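Local coordinates for malonyl CoA-acyl carrier protein transacylase (Synechocystis sp. PCC 6803 substr. Kazusa, PDB 4RR5) that catalyses transfer of the malonyl group from malonyl-CoA to the holo acyl carrier protein, supplying malonyl-ACP for fatty acid biosynthesis, at residues 87-92 against 108-113; 119-124 against 182-187; 148-153 against 240-245; 158-163 against 187-192. One frame throughout, in Å; residues are numbered along the deposited sequence.

Interaction 1: residues 87-92 against 108-113. With ACT (acetate ion), chain B.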
# COMPACT_ATOMS: atom_id res chain seq x y z
N HIS A 87 2.87 0.33 0.28
CA HIS A 87 2.11 1.52 -0.04
C HIS A 87 0.69 1.43 0.50
O HIS A 87 -0.14 0.68 -0.02
CB HIS A 87 2.09 1.77 -1.55
CG HIS A 87 1.68 3.16 -1.92
ND1 HIS A 87 0.39 3.62 -1.77
CD2 HIS A 87 2.40 4.19 -2.44
CE1 HIS A 87 0.33 4.88 -2.17
NE2 HIS A 87 1.53 5.25 -2.59
N SER A 88 0.43 2.22 1.54
CA SER A 88 -0.85 2.23 2.26
C SER A 88 -1.16 0.84 2.80
O SER A 88 -0.57 0.41 3.79
CB SER A 88 -1.98 2.75 1.37
OG SER A 88 -3.02 3.30 2.15
N LEU A 89 -2.11 0.14 2.15
CA LEU A 89 -2.41 -1.26 2.47
C LEU A 89 -1.12 -2.10 2.49
O LEU A 89 -0.92 -2.95 3.37
CB LEU A 89 -3.43 -1.82 1.47
CG LEU A 89 -3.84 -3.31 1.46
CD1 LEU A 89 -2.77 -4.21 0.80
CD2 LEU A 89 -4.23 -3.83 2.86
N GLY A 90 -0.23 -1.84 1.52
CA GLY A 90 1.05 -2.51 1.45
C GLY A 90 1.82 -2.59 2.77
O GLY A 90 2.51 -3.58 3.04
N GLU A 91 1.69 -1.54 3.59
CA GLU A 91 2.40 -1.46 4.87
C GLU A 91 2.07 -2.66 5.74
O GLU A 91 2.94 -3.19 6.42
CB GLU A 91 2.04 -0.15 5.60
CG GLU A 91 2.85 0.13 6.89
CD GLU A 91 3.12 1.63 7.08
OE1 GLU A 91 2.79 2.17 8.16
OE2 GLU A 91 3.64 2.27 6.13
N TYR A 92 0.80 -3.09 5.72
CA TYR A 92 0.37 -4.27 6.47
C TYR A 92 1.11 -5.51 6.00
O TYR A 92 1.60 -6.30 6.81
CB TYR A 92 -1.15 -4.46 6.37
CG TYR A 92 -1.90 -3.40 7.15
CD1 TYR A 92 -2.11 -2.12 6.62
CD2 TYR A 92 -2.34 -3.65 8.45
CE1 TYR A 92 -2.75 -1.14 7.35
CE2 TYR A 92 -3.00 -2.67 9.18
CZ TYR A 92 -3.19 -1.42 8.63
OH TYR A 92 -3.84 -0.44 9.36
N GLN A 108 -7.04 -9.85 9.88
CA GLN A 108 -8.15 -9.28 10.64
C GLN A 108 -8.07 -7.75 10.69
O GLN A 108 -9.09 -7.06 10.50
CB GLN A 108 -8.20 -9.87 12.06
CG GLN A 108 -9.51 -9.55 12.81
CD GLN A 108 -10.78 -10.00 12.05
OE1 GLN A 108 -11.75 -9.23 11.93
NE2 GLN A 108 -10.79 -11.23 11.56
N LEU A 109 -6.87 -7.20 10.89
CA LEU A 109 -6.67 -5.75 10.82
C LEU A 109 -7.05 -5.18 9.46
O LEU A 109 -7.78 -4.19 9.37
CB LEU A 109 -5.21 -5.40 11.14
CG LEU A 109 -4.83 -5.66 12.59
CD1 LEU A 109 -3.35 -5.54 12.80
CD2 LEU A 109 -5.59 -4.67 13.47
N VAL A 110 -6.57 -5.82 8.40
CA VAL A 110 -6.85 -5.35 7.05
C VAL A 110 -8.35 -5.38 6.77
O VAL A 110 -8.92 -4.44 6.20
CB VAL A 110 -6.09 -6.18 6.04
CG1 VAL A 110 -6.67 -5.97 4.64
CG2 VAL A 110 -4.61 -5.82 6.10
N LYS A 111 -8.99 -6.45 7.22
CA LYS A 111 -10.42 -6.62 7.03
C LYS A 111 -11.19 -5.48 7.66
O LYS A 111 -12.09 -4.91 7.04
CB LYS A 111 -10.87 -7.95 7.61
CG LYS A 111 -12.33 -8.29 7.49
CD LYS A 111 -12.52 -9.69 8.10
CE LYS A 111 -13.92 -10.22 7.92
NZ LYS A 111 -14.87 -9.47 8.77
N GLN A 112 -10.83 -5.14 8.89
CA GLN A 112 -11.51 -4.06 9.59
C GLN A 112 -11.16 -2.73 8.94
O GLN A 112 -12.05 -1.92 8.68
CB GLN A 112 -11.14 -4.04 11.07
CG GLN A 112 -11.82 -2.91 11.84
CD GLN A 112 -11.59 -3.01 13.34
OE1 GLN A 112 -11.15 -4.06 13.83
NE2 GLN A 112 -11.87 -1.93 14.07
N ARG A 113 -9.88 -2.53 8.65
CA ARG A 113 -9.41 -1.29 8.04
C ARG A 113 -10.19 -0.97 6.78
O ARG A 113 -10.63 0.17 6.58
CB ARG A 113 -7.92 -1.39 7.71
CG ARG A 113 -7.34 -0.13 7.13
CD ARG A 113 -6.12 -0.46 6.31
NE ARG A 113 -5.22 0.67 6.15
CZ ARG A 113 -4.87 1.18 4.97
NH1 ARG A 113 -5.33 0.65 3.85
NH2 ARG A 113 -4.03 2.21 4.91
C ACT B . -6.08 2.89 0.51
O ACT B . -5.30 2.10 1.12
OXT ACT B . -7.14 2.42 0.04
CH3 ACT B . -5.76 4.36 0.31
O HOH W 1 -3.88 2.27 8.46
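Ser88 OG is gripped by several groups: Arg113 NH2 donates to Ser88 OG over 3.1 Å in a nearly straight bond (174° at the hydrogen), the same hydroxyl bonds O of an acetate ion, probably from the crystallisation liquor, at 2.8 Å, and His188 NE2, from outside the two segments, is hydrogen-bonded to it. The serine oxygen lies at the guanidinium edge, only 3° out of the plane. Arg113 NH1 bonds the same acetate oxygen at 3.1 Å. With its chain extended from CG to NE, Arg113 spans the distance from helix 103-119 to the turn, and Gln237 and Gln60 accept further bonds from NH2 and NH1. Tyr92 CD1 lies over one guanidinium face, while Tyr92 CE1 comes to 3.3 Å from Arg113 NE; the two planes are 61° apart, so this is no parallel stack. One water bridges Tyr92 OH and Arg113 NE. A leucine in place of Arg113 is likely to cost Ser88 OG and the acetate oxygen their arginine N-H bonds, and any carboxylate in the pocket its countercharge. Below the polar end, packing is apolar: Leu89 CD2 meets Val110 CG1 at 3.7 Å, and Tyr92 CB meets Val110 CG2 at 3.7 Å. The type II' turn from His87 to Gly90 holds Ser88 in a strained backbone conformation, consistent with the nucleophile elbow (GxSxG) of the acyltransferase fold, where the probable active-site serine sits between strand and helix and the arginine probably receives the malonyl carboxylate, as in other FabD enzymes.

Interaction 2: residues 119-124 against 182-187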
# COMPACT_ATOMS: atom_id res chain seq x y z
N SER A 119 -16.93 2.25 4.26
CA SER A 119 -18.10 2.92 4.82
C SER A 119 -17.85 4.40 5.04
O SER A 119 -18.78 5.16 5.32
CB SER A 119 -18.50 2.28 6.15
OG SER A 119 -18.70 0.89 6.00
N ALA A 120 -16.59 4.80 4.94
CA ALA A 120 -16.22 6.18 5.19
C ALA A 120 -16.18 6.94 3.89
O ALA A 120 -15.18 7.58 3.56
CB ALA A 120 -14.88 6.28 5.89
N SER A 121 -17.27 6.87 3.14
CA SER A 121 -17.30 7.52 1.85
C SER A 121 -17.95 8.90 1.93
O SER A 121 -18.26 9.40 3.02
CB SER A 121 -18.01 6.64 0.83
OG SER A 121 -17.50 6.88 -0.47
N GLY A 122 -18.14 9.51 0.77
CA GLY A 122 -18.53 10.90 0.68
C GLY A 122 -17.62 11.68 -0.25
O GLY A 122 -18.08 12.27 -1.23
N GLY A 123 -16.32 11.68 0.04
CA GLY A 123 -15.37 12.49 -0.72
C GLY A 123 -14.68 11.76 -1.86
O GLY A 123 -15.19 10.75 -2.35
N MET A 124 -13.50 12.24 -2.23
CA MET A 124 -12.88 11.87 -3.50
C MET A 124 -11.35 12.08 -3.54
O MET A 124 -10.81 12.95 -2.85
CB MET A 124 -13.56 12.67 -4.61
CG MET A 124 -13.02 12.47 -5.99
SD MET A 124 -13.42 13.91 -6.99
CE MET A 124 -12.12 13.80 -8.23
N LYS A 182 -10.24 5.36 -8.62
CA LYS A 182 -11.44 4.55 -8.47
C LYS A 182 -11.70 4.22 -7.01
O LYS A 182 -11.83 3.05 -6.63
CB LYS A 182 -11.36 3.28 -9.29
CG LYS A 182 -11.52 3.49 -10.79
CD LYS A 182 -11.40 2.17 -11.52
CE LYS A 182 -10.86 2.38 -12.92
NZ LYS A 182 -10.55 1.09 -13.58
N VAL A 183 -11.74 5.26 -6.18
CA VAL A 183 -12.14 5.13 -4.79
C VAL A 183 -13.06 6.30 -4.46
O VAL A 183 -12.99 7.37 -5.08
CB VAL A 183 -10.94 5.13 -3.83
CG1 VAL A 183 -9.94 4.02 -4.20
CG2 VAL A 183 -10.27 6.49 -3.81
N SER A 184 -13.93 6.09 -3.48
CA SER A 184 -14.98 7.06 -3.21
C SER A 184 -14.87 7.65 -1.80
O SER A 184 -15.84 8.18 -1.27
CB SER A 184 -16.34 6.40 -3.43
OG SER A 184 -16.26 5.00 -3.19
N GLY A 185 -13.68 7.59 -1.22
CA GLY A 185 -13.44 8.25 0.05
C GLY A 185 -12.31 9.26 0.00
O GLY A 185 -11.44 9.20 -0.88
N ALA A 186 -12.33 10.20 0.95
CA ALA A 186 -11.22 11.12 1.14
C ALA A 186 -10.11 10.47 1.98
O ALA A 186 -9.77 10.93 3.07
CB ALA A 186 -11.70 12.40 1.80
N PHE A 187 -9.54 9.39 1.45
CA PHE A 187 -8.55 8.61 2.16
C PHE A 187 -7.27 9.41 2.41
O PHE A 187 -6.96 10.33 1.65
CB PHE A 187 -8.21 7.36 1.35
CG PHE A 187 -9.37 6.44 1.12
CD1 PHE A 187 -10.51 6.52 1.91
CD2 PHE A 187 -9.32 5.49 0.12
CE1 PHE A 187 -11.58 5.67 1.69
CE2 PHE A 187 -10.39 4.63 -0.09
CZ PHE A 187 -11.52 4.72 0.69
O HOH W 2 -14.63 10.43 2.88
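Ser121 and Gly185 bring the two loops closest, their CA atoms 4.3 Å apart, and the chain directions from 120 to 124 and from 184 to 187 differ by 100°, so the loops cross almost at right angles instead of pairing as strands. The one direct hydrogen bond, Gly122 N to Ser184 O, is weak: 3.3 Å long and bent to 131° at the hydrogen, with the position of Ser184 O itself uncertain. A water makes a sounder connection, donating to Ala120 O at 3.0 Å and accepting from Ala186 N at 3.0 Å. Side chains add little. Ser121 and Ser184 meet at the exposed side, but their modelled approach is doubtful. Deeper in, Gly123 C passes 4.0 Å from Ala186 N, and a CB on Gly123 would fall tight against Ala186 CB. Gly185 is equally confined, since a CB there would clash with Phe187 CE1. With CG beside the backbone N (chi1 -61°), the Phe187 ring turns back under its own loop, and Gly185 O stands 3.9 Å above one ring face, offset toward the rim. Met192 and Met125 also touch this ring, which lies beside the active-site histidine assigned by similarity. The chemistry is therefore mainly backbone and water, with no charged pair across the loops: close glycine contacts set the fit between the segment entering strand 124-129 and the one leading to His188, and the bridging water satisfies a carbonyl and an amide on facing loops.

Interaction 3: residues 148-153 against 240-245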
# COMPACT_ATOMS: atom_id res chain seq x y z
N LEU A 148 -2.75 16.78 0.32
CA LEU A 148 -1.91 15.84 -0.39
C LEU A 148 -1.90 14.51 0.36
O LEU A 148 -1.58 14.45 1.54
CB LEU A 148 -0.50 16.39 -0.57
CG LEU A 148 0.32 15.72 -1.67
CD1 LEU A 148 1.08 16.72 -2.50
CD2 LEU A 148 1.28 14.73 -1.06
N ALA A 149 -2.27 13.44 -0.35
CA ALA A 149 -2.53 12.14 0.25
C ALA A 149 -1.45 11.12 -0.09
O ALA A 149 -1.08 10.29 0.74
CB ALA A 149 -3.91 11.62 -0.21
N ASN A 150 -0.96 11.18 -1.32
CA ASN A 150 0.22 10.43 -1.71
C ASN A 150 1.25 11.39 -2.24
O ASN A 150 0.92 12.27 -3.05
CB ASN A 150 -0.07 9.39 -2.80
CG ASN A 150 -1.03 8.31 -2.37
OD1 ASN A 150 -1.51 8.30 -1.23
ND2 ASN A 150 -1.35 7.42 -3.30
N ASP A 151 2.50 11.21 -1.82
CA ASP A 151 3.61 11.80 -2.54
C ASP A 151 4.41 10.65 -3.13
O ASP A 151 5.21 10.02 -2.45
CB ASP A 151 4.46 12.67 -1.62
CG ASP A 151 5.73 13.15 -2.28
OD1 ASP A 151 5.73 13.38 -3.50
OD2 ASP A 151 6.75 13.29 -1.58
N ASN A 152 4.18 10.38 -4.41
CA ASN A 152 4.64 9.14 -5.02
C ASN A 152 5.96 9.24 -5.81
O ASN A 152 6.87 8.44 -5.61
CB ASN A 152 3.54 8.59 -5.91
CG ASN A 152 2.37 8.05 -5.11
OD1 ASN A 152 2.55 7.53 -4.01
ND2 ASN A 152 1.15 8.18 -5.66
N SER A 153 6.04 10.20 -6.72
CA SER A 153 7.27 10.46 -7.47
C SER A 153 7.28 11.94 -7.80
O SER A 153 6.22 12.58 -7.76
CB SER A 153 7.35 9.61 -8.76
OG SER A 153 6.43 10.03 -9.75
N GLY A 240 -3.06 10.34 7.38
CA GLY A 240 -1.83 10.98 6.99
C GLY A 240 -1.41 10.61 5.60
O GLY A 240 -1.96 9.69 5.00
N SER A 241 -0.42 11.34 5.09
CA SER A 241 0.01 11.22 3.72
C SER A 241 0.99 10.07 3.53
O SER A 241 1.77 9.74 4.42
CB SER A 241 0.65 12.53 3.25
OG SER A 241 0.90 12.48 1.85
N VAL A 242 0.94 9.47 2.34
CA VAL A 242 1.86 8.42 1.97
C VAL A 242 3.10 9.04 1.30
O VAL A 242 3.07 9.47 0.13
CB VAL A 242 1.19 7.40 1.03
CG1 VAL A 242 2.18 6.37 0.57
CG2 VAL A 242 0.04 6.73 1.77
N ARG A 243 4.18 9.08 2.07
CA ARG A 243 5.44 9.66 1.63
C ARG A 243 6.28 8.62 0.90
O ARG A 243 7.37 8.25 1.36
CB ARG A 243 6.16 10.22 2.84
CG ARG A 243 5.23 11.12 3.64
CD ARG A 243 5.78 11.51 4.97
NE ARG A 243 7.11 12.07 4.82
CZ ARG A 243 7.87 12.45 5.84
NH1 ARG A 243 7.43 12.34 7.08
NH2 ARG A 243 9.07 12.95 5.59
N TRP A 244 5.78 8.15 -0.24
CA TRP A 244 6.44 7.05 -0.94
C TRP A 244 7.69 7.53 -1.65
O TRP A 244 8.71 6.83 -1.66
CB TRP A 244 5.51 6.36 -1.93
CG TRP A 244 6.11 5.08 -2.38
CD1 TRP A 244 6.73 4.84 -3.57
CD2 TRP A 244 6.23 3.88 -1.61
NE1 TRP A 244 7.21 3.55 -3.60
CE2 TRP A 244 6.92 2.94 -2.41
CE3 TRP A 244 5.81 3.50 -0.33
CZ2 TRP A 244 7.19 1.64 -1.97
CZ3 TRP A 244 6.09 2.22 0.11
CH2 TRP A 244 6.77 1.30 -0.71
N ARG A 245 7.64 8.72 -2.23
CA ARG A 245 8.83 9.32 -2.84
C ARG A 245 10.01 9.26 -1.88
O ARG A 245 11.06 8.72 -2.21
CB ARG A 245 8.56 10.77 -3.27
CG ARG A 245 9.79 11.50 -3.82
CD ARG A 245 9.53 12.98 -4.16
NE ARG A 245 9.01 13.78 -3.05
CZ ARG A 245 9.74 14.29 -2.06
NH1 ARG A 245 11.06 14.09 -2.01
NH2 ARG A 245 9.17 15.01 -1.10
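Val242 N and Asp151 N make the firm centre of this contact, each giving a nearly straight bond: Val242 N to Ala149 O at 2.7 Å (173° at the hydrogen) and Asp151 N to Val242 O at 2.7 Å. Arg245 N continues the series, donating to Asp151 O at 2.8 Å. On the buried face Asn150 and Val242 run alongside one another in the same direction, and Val242 also packs on His87 and His188. Trp244 CB stands 3.8 Å from Asn152 OD1, an oxygen whose bond goes to His87. The Asn150-Val242 bridge is parallel, so the short, weakly bonded strand 242-243 adds an edge to the mixed sheet beside strand 146-153 before the chain turns into helix 244-254; a classic beta bulge at Ala149 and Asn150, both opposite Val158, interrupts the regular pairing on the other flank. Toward solvent the bonding is less regular. Asp151 and Arg245 form a salt bridge, NE to OD2 at 2.7 Å, yet its hydrogen-bond geometry is weak, bent to 125° at the hydrogen, and carboxylate and guanidinium planes stand 49° apart. Arg245 reaches the carboxylate through a bend at chi3, which turns NE toward the Asp151 carboxylate. Arg243 meets this strand little, its guanidinium paired instead with Glu246 and Val219 O. At the partly exposed start of the contact, Ser241 OG lies 3.2 Å from Ala149 O and equally near Leu148 O.

Interaction 4: residues 158-163 against 187-192; sequences VISGTV and FHSSFM
The loop carrying His188, the active-site histidine by similarity, is tied here to the end of strand 156-161. Ser160 OG donates to Phe187 O at 2.7 Å, the shortest polar contact between the segments, and it does so from a tilted position, 25° out of the carbonyl plane with a C=O...OG angle of 137°. Because OG lies opposite the backbone N (chi1 -177°), the hydroxyl reaches across to the peptide immediately before His188. Ser189 CB packs 3.9 Å from Ser160 OG, while Ser189 OG has its own work: it accepts from Phe191 N at 3.1 Å, an ST turn that starts the 3-10 segment 190-192, and bonds Ala186 O. Replacing Ser160 by alanine is likely to leave Phe187 O without this donor and give the peptide ahead of His188 more freedom to shift. Farther along, at the exposed side, the Phe191 ring meets the strand end obliquely: Thr162 CG2 touches CZ of Phe191 at 3.6 Å and Gly161 CA comes 4.0 Å from Phe191 CE2. Thr162 is the N-cap of helix 163-171, its OG1 bonding Gly165 N, which leaves its methyl to face the ring. His188 itself, in a left-handed backbone conformation, pairs with Ser88 and holds Gly240 O through ND1. A serine-histidine pair with a backbone carbonyl behind the imidazole is the active-site arrangement expected of FabD-type acyltransferases.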
# COMPACT_ATOMS: atom_id res chain seq x y z
N VAL A 158 -1.01 12.30 -5.35
CA VAL A 158 -2.44 12.09 -5.25
C VAL A 158 -3.00 13.08 -4.23
O VAL A 158 -2.50 13.17 -3.12
CB VAL A 158 -2.76 10.67 -4.83
CG1 VAL A 158 -4.20 10.57 -4.34
CG2 VAL A 158 -2.50 9.72 -6.00
N ILE A 159 -4.01 13.84 -4.62
CA ILE A 159 -4.67 14.73 -3.68
C ILE A 159 -5.97 14.10 -3.19
O ILE A 159 -6.50 13.20 -3.83
CB ILE A 159 -4.95 16.11 -4.29
CG1 ILE A 159 -5.76 16.00 -5.57
CG2 ILE A 159 -3.65 16.85 -4.55
CD1 ILE A 159 -6.08 17.34 -6.16
N SER A 160 -6.47 14.57 -2.05
CA SER A 160 -7.61 13.95 -1.40
C SER A 160 -8.51 15.01 -0.78
O SER A 160 -8.02 16.03 -0.31
CB SER A 160 -7.15 12.96 -0.32
OG SER A 160 -8.23 12.28 0.29
N GLY A 161 -9.81 14.77 -0.78
CA GLY A 161 -10.72 15.70 -0.13
C GLY A 161 -12.13 15.70 -0.68
O GLY A 161 -12.61 14.70 -1.22
N THR A 162 -12.79 16.85 -0.53
CA THR A 162 -14.17 17.00 -0.98
C THR A 162 -14.23 16.87 -2.50
O THR A 162 -13.24 17.17 -3.19
CB THR A 162 -14.78 18.36 -0.54
OG1 THR A 162 -14.07 19.44 -1.17
CG2 THR A 162 -14.69 18.51 0.97
N VAL A 163 -15.36 16.39 -3.01
CA VAL A 163 -15.54 16.26 -4.46
C VAL A 163 -15.34 17.60 -5.16
O VAL A 163 -14.53 17.72 -6.10
CB VAL A 163 -16.93 15.72 -4.83
CG1 VAL A 163 -17.13 15.76 -6.35
CG2 VAL A 163 -17.12 14.29 -4.29
N PHE A 187 -9.54 9.39 1.45
CA PHE A 187 -8.55 8.61 2.16
C PHE A 187 -7.27 9.41 2.41
O PHE A 187 -6.96 10.33 1.65
CB PHE A 187 -8.21 7.36 1.35
CG PHE A 187 -9.37 6.44 1.12
CD1 PHE A 187 -10.51 6.52 1.91
CD2 PHE A 187 -9.32 5.49 0.12
CE1 PHE A 187 -11.58 5.67 1.69
CE2 PHE A 187 -10.39 4.63 -0.09
CZ PHE A 187 -11.52 4.72 0.69
N HIS A 188 -6.53 9.04 3.45
CA HIS A 188 -5.28 9.71 3.79
C HIS A 188 -5.47 11.21 3.94
O HIS A 188 -4.79 12.02 3.32
CB HIS A 188 -4.21 9.40 2.75
CG HIS A 188 -3.78 7.97 2.78
ND1 HIS A 188 -3.09 7.43 3.84
CD2 HIS A 188 -4.00 6.95 1.91
CE1 HIS A 188 -2.89 6.14 3.62
NE2 HIS A 188 -3.43 5.82 2.46
N SER A 189 -6.43 11.57 4.79
CA SER A 189 -6.75 12.96 5.06
C SER A 189 -7.50 13.01 6.37
O SER A 189 -7.91 11.97 6.88
CB SER A 189 -7.60 13.57 3.94
OG SER A 189 -8.97 13.28 4.14
N SER A 190 -7.69 14.21 6.91
CA SER A 190 -8.37 14.35 8.19
C SER A 190 -9.84 13.96 8.09
O SER A 190 -10.48 13.76 9.11
CB SER A 190 -8.23 15.77 8.72
OG SER A 190 -8.89 16.69 7.86
N PHE A 191 -10.39 13.82 6.89
CA PHE A 191 -11.75 13.31 6.77
C PHE A 191 -11.87 11.89 7.32
O PHE A 191 -12.96 11.46 7.71
CB PHE A 191 -12.23 13.35 5.31
CG PHE A 191 -12.59 14.73 4.84
CD1 PHE A 191 -13.71 15.36 5.33
CD2 PHE A 191 -11.78 15.40 3.94
CE1 PHE A 191 -14.03 16.64 4.91
CE2 PHE A 191 -12.10 16.68 3.52
CZ PHE A 191 -13.23 17.30 4.01
N MET A 192 -10.77 11.17 7.39
CA MET A 192 -10.80 9.80 7.91
C MET A 192 -10.77 9.76 9.44
O MET A 192 -10.78 8.68 10.02
CB MET A 192 -9.64 8.96 7.37
CG MET A 192 -9.68 8.64 5.88
SD MET A 192 -11.21 7.84 5.37
CE MET A 192 -12.04 9.24 4.64

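From the N terminus, interaction 1 closes first, a 15-residue loop that brings helix 90-97 against helix 103-119. The chain then leaves that helix through 119-124, which interaction 2 joins to 182-187 across 57 residues of the smaller part, built on the mixed sheet. Interaction 3 opens within this span, at 148-153, and closes later at 240-245, so the two cross. Interaction 4, 158-163 against 187-192, begins and ends between the segments of interaction 3; it also crosses interaction 2 and shares Phe187 with it. Strands 146-153 and 156-161 put interactions 3 and 4 in one sheet. Ser88 to His188 joins interactions 1 and 4, and His87 to Asn152 joins 1 and 3.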